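Local atomic coordinates of methylmalonate-semialdehyde dehydrogenase (Oceanimonas doudoroffii, PDB entry 4ZZ7), a protein that catalyses the NAD-dependent, acylating oxidation of methylmalonate semialdehyde, as a tetrameric member of the aldehyde dehydrogenase family. Residues G132-M142 and R472-R483. Sequence-based numbering, arbitrary orientation.
Sequences GIDSWSEFQPM and RFYTKRKTVTQR
W136 and V480 form a hydrogen-bonded pair across two antiparallel strands, their side chains rising side by side from one face of the three-stranded oligomerisation sheet of the aldehyde dehydrogenase fold; 475-483 lies along 133-141 and continues the sheet into a neighbouring subunit. The indole leans over the valine, CG lying between backbone N and carbonyl carbon (chi1 68°), and the branched V480 can lay a methyl on it: CG1 makes a CH-pi contact 3.6 Å from the centroid of the six-membered ring of W136. A broad flat ring suits this place: V480 covers one face, the Q482 amide stands at its edge, steeply turned against it, and H125 of a different subunit from the one extending the sheet stacks on the indole. With an alanine here, V480 would probably lose its aromatic cover and that histidine its stacking partner.

On the opposite side of the sheet, F139 offers a face to R472 CD and an edge to R477 NH2. Its plane is tilted 28° from the R472 guanidinium, F139 CE1 lying 3.7 Å from R472 CZ, whereas the R477 guanidinium stands almost perpendicular. NH2 of each arginine also makes a salt bridge to D469 of the sheet-extending subunit, which probably balances their charge and holds both groups beside the ring. Farther along this side, S135 is short enough for its hydroxyl, turned opposite the backbone N (chi1 -176°), to donate to V480 O, OG lying 2.6 Å away and above the carbonyl plane, while W136 N reaches the same oxygen at 2.9 Å within that plane.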
# COMPACT_ATOMS: atom_id res chain seq x y z
N GLY A 132 21.28 7.26 10.67
CA GLY A 132 20.80 8.62 10.86
C GLY A 132 20.57 9.38 9.56
O GLY A 132 20.89 10.57 9.45
N ILE A 133 20.02 8.68 8.56
CA ILE A 133 19.61 9.27 7.28
C ILE A 133 18.22 8.73 6.96
O ILE A 133 18.05 7.54 6.79
CB ILE A 133 20.58 8.92 6.13
CG1 ILE A 133 21.99 9.39 6.48
CG2 ILE A 133 20.11 9.53 4.81
CD1 ILE A 133 23.04 9.10 5.42
N ASP A 134 17.23 9.60 6.88
CA ASP A 134 15.88 9.23 6.49
C ASP A 134 15.63 9.65 5.06
O ASP A 134 16.27 10.56 4.55
CB ASP A 134 14.86 9.90 7.40
CG ASP A 134 14.99 9.46 8.84
OD1 ASP A 134 15.59 8.39 9.12
OD2 ASP A 134 14.47 10.21 9.71
N SER A 135 14.66 8.99 4.42
CA SER A 135 14.27 9.36 3.06
C SER A 135 12.80 9.07 2.89
O SER A 135 12.27 8.21 3.57
CB SER A 135 15.11 8.59 2.01
OG SER A 135 14.81 8.98 0.69
N TRP A 136 12.15 9.81 1.98
CA TRP A 136 10.70 9.67 1.73
C TRP A 136 10.29 10.16 0.36
O TRP A 136 10.91 11.08 -0.18
CB TRP A 136 9.86 10.39 2.80
CG TRP A 136 9.97 11.87 2.76
CD1 TRP A 136 9.18 12.73 2.06
CD2 TRP A 136 10.93 12.68 3.45
NE1 TRP A 136 9.58 14.02 2.26
CE2 TRP A 136 10.65 14.03 3.12
CE3 TRP A 136 12.00 12.41 4.33
CZ2 TRP A 136 11.41 15.10 3.63
CZ3 TRP A 136 12.76 13.50 4.82
CH2 TRP A 136 12.46 14.82 4.47
N SER A 137 9.22 9.57 -0.18
CA SER A 137 8.68 10.00 -1.48
C SER A 137 7.55 11.01 -1.32
O SER A 137 6.83 11.01 -0.32
CB SER A 137 8.27 8.82 -2.38
OG SER A 137 7.27 8.02 -1.82
N GLU A 138 7.42 11.88 -2.31
CA GLU A 138 6.28 12.76 -2.39
C GLU A 138 5.77 12.73 -3.82
O GLU A 138 6.57 12.68 -4.77
CB GLU A 138 6.68 14.18 -2.00
CG GLU A 138 7.11 14.37 -0.54
CD GLU A 138 7.04 15.83 -0.10
OE1 GLU A 138 6.86 16.71 -0.96
OE2 GLU A 138 7.15 16.12 1.10
N PHE A 139 4.45 12.76 -3.96
CA PHE A 139 3.79 12.81 -5.29
C PHE A 139 3.18 14.19 -5.55
O PHE A 139 1.99 14.45 -5.30
CB PHE A 139 2.79 11.67 -5.43
CG PHE A 139 3.40 10.33 -5.26
CD1 PHE A 139 4.33 9.85 -6.17
CD2 PHE A 139 3.09 9.55 -4.17
CE1 PHE A 139 4.92 8.62 -6.01
CE2 PHE A 139 3.67 8.30 -3.99
CZ PHE A 139 4.59 7.83 -4.92
N GLN A 140 4.03 15.07 -6.06
CA GLN A 140 3.70 16.48 -6.18
C GLN A 140 3.03 16.73 -7.50
O GLN A 140 3.09 15.89 -8.40
CB GLN A 140 4.96 17.31 -6.05
CG GLN A 140 5.57 17.15 -4.68
CD GLN A 140 6.65 18.15 -4.39
OE1 GLN A 140 7.15 18.85 -5.27
NE2 GLN A 140 7.02 18.24 -3.12
N PRO A 141 2.38 17.89 -7.62
CA PRO A 141 1.62 18.12 -8.84
C PRO A 141 2.47 18.44 -10.08
O PRO A 141 3.57 18.97 -9.95
CB PRO A 141 0.71 19.30 -8.47
CG PRO A 141 0.73 19.35 -6.97
CD PRO A 141 2.11 18.93 -6.62
N MET A 142 1.94 18.10 -11.24
CA MET A 142 2.57 18.38 -12.53
C MET A 142 2.55 19.88 -12.88
O MET A 142 3.58 20.49 -13.19
CB MET A 142 1.85 17.59 -13.63
CG MET A 142 1.91 16.06 -13.50
SD MET A 142 3.62 15.45 -13.52
CE MET A 142 4.22 15.86 -15.17
N ARG A 472 -1.00 8.55 -10.02
CA ARG A 472 0.39 8.49 -10.48
C ARG A 472 0.67 9.21 -11.79
O ARG A 472 1.80 9.69 -12.02
CB ARG A 472 0.84 7.03 -10.57
CG ARG A 472 0.88 6.37 -9.22
CD ARG A 472 1.92 6.99 -8.27
NE ARG A 472 3.25 6.46 -8.58
CZ ARG A 472 4.20 7.08 -9.29
NH1 ARG A 472 4.04 8.32 -9.80
NH2 ARG A 472 5.35 6.45 -9.49
N PHE A 473 -0.35 9.28 -12.64
CA PHE A 473 -0.20 9.99 -13.90
C PHE A 473 -0.29 11.48 -13.70
O PHE A 473 0.43 12.22 -14.36
CB PHE A 473 -1.24 9.58 -14.92
CG PHE A 473 -1.05 10.26 -16.24
CD1 PHE A 473 -0.06 9.83 -17.11
CD2 PHE A 473 -1.84 11.34 -16.60
CE1 PHE A 473 0.13 10.45 -18.33
CE2 PHE A 473 -1.65 11.97 -17.82
CZ PHE A 473 -0.67 11.53 -18.68
N TYR A 474 -1.17 11.91 -12.79
CA TYR A 474 -1.36 13.33 -12.50
C TYR A 474 -0.40 13.86 -11.44
O TYR A 474 -0.55 15.00 -11.01
CB TYR A 474 -2.82 13.63 -12.14
CG TYR A 474 -3.78 13.35 -13.26
CD1 TYR A 474 -3.49 13.74 -14.54
CD2 TYR A 474 -5.00 12.72 -13.03
CE1 TYR A 474 -4.36 13.48 -15.57
CE2 TYR A 474 -5.87 12.47 -14.06
CZ TYR A 474 -5.54 12.85 -15.34
OH TYR A 474 -6.34 12.63 -16.42
N THR A 475 0.58 13.07 -11.03
CA THR A 475 1.64 13.61 -10.17
C THR A 475 3.03 13.21 -10.63
O THR A 475 3.18 12.33 -11.49
CB THR A 475 1.50 13.12 -8.72
OG1 THR A 475 1.70 11.70 -8.68
CG2 THR A 475 0.14 13.53 -8.14
N LYS A 476 4.04 13.85 -10.02
CA LYS A 476 5.44 13.45 -10.23
C LYS A 476 6.15 13.11 -8.92
O LYS A 476 5.99 13.78 -7.90
CB LYS A 476 6.23 14.48 -11.04
CG LYS A 476 5.93 15.90 -10.71
CD LYS A 476 6.71 16.82 -11.60
CE LYS A 476 6.46 18.28 -11.20
NZ LYS A 476 7.32 19.24 -11.94
N ARG A 477 6.90 12.02 -8.98
CA ARG A 477 7.60 11.48 -7.82
C ARG A 477 8.82 12.31 -7.48
O ARG A 477 9.67 12.58 -8.32
CB ARG A 477 8.03 10.06 -8.08
CG ARG A 477 8.80 9.48 -6.94
CD ARG A 477 9.43 8.16 -7.31
NE ARG A 477 8.44 7.09 -7.32
CZ ARG A 477 8.08 6.37 -6.26
NH1 ARG A 477 8.63 6.57 -5.05
NH2 ARG A 477 7.17 5.44 -6.40
N LYS A 478 8.89 12.71 -6.23
CA LYS A 478 10.05 13.39 -5.68
C LYS A 478 10.56 12.54 -4.53
O LYS A 478 9.79 12.10 -3.67
CB LYS A 478 9.67 14.80 -5.19
CG LYS A 478 10.82 15.55 -4.52
CD LYS A 478 10.44 16.95 -4.06
CE LYS A 478 10.45 17.98 -5.20
NZ LYS A 478 10.25 19.37 -4.67
N THR A 479 11.86 12.32 -4.49
CA THR A 479 12.43 11.64 -3.36
C THR A 479 13.35 12.59 -2.63
O THR A 479 14.24 13.23 -3.24
CB THR A 479 13.16 10.38 -3.79
OG1 THR A 479 12.28 9.60 -4.63
CG2 THR A 479 13.58 9.57 -2.57
N VAL A 480 13.09 12.71 -1.33
CA VAL A 480 13.89 13.51 -0.42
C VAL A 480 14.72 12.55 0.41
O VAL A 480 14.21 11.54 0.86
CB VAL A 480 12.99 14.38 0.48
CG1 VAL A 480 13.80 15.25 1.44
CG2 VAL A 480 12.13 15.27 -0.39
N THR A 481 16.01 12.88 0.57
CA THR A 481 16.95 12.19 1.51
C THR A 481 17.52 13.25 2.44
O THR A 481 17.97 14.27 2.01
CB THR A 481 18.07 11.44 0.76
OG1 THR A 481 17.50 10.49 -0.14
CG2 THR A 481 18.97 10.69 1.70
N GLN A 482 17.46 13.00 3.74
CA GLN A 482 17.68 14.03 4.75
C GLN A 482 18.69 13.55 5.74
O GLN A 482 18.66 12.41 6.14
CB GLN A 482 16.39 14.29 5.51
CG GLN A 482 16.39 15.55 6.34
CD GLN A 482 15.11 15.69 7.11
OE1 GLN A 482 14.88 14.94 8.04
NE2 GLN A 482 14.29 16.66 6.75
N ARG A 483 19.56 14.47 6.16
CA ARG A 483 20.59 14.20 7.16
C ARG A 483 20.89 15.47 7.94
O ARG A 483 20.94 16.53 7.37
CB ARG A 483 21.85 13.77 6.45
CG ARG A 483 23.03 13.49 7.36
CD ARG A 483 24.07 12.67 6.63
NE ARG A 483 25.21 12.44 7.50
CZ ARG A 483 26.31 13.20 7.53
NH1 ARG A 483 27.28 12.91 8.40
NH2 ARG A 483 26.47 14.24 6.71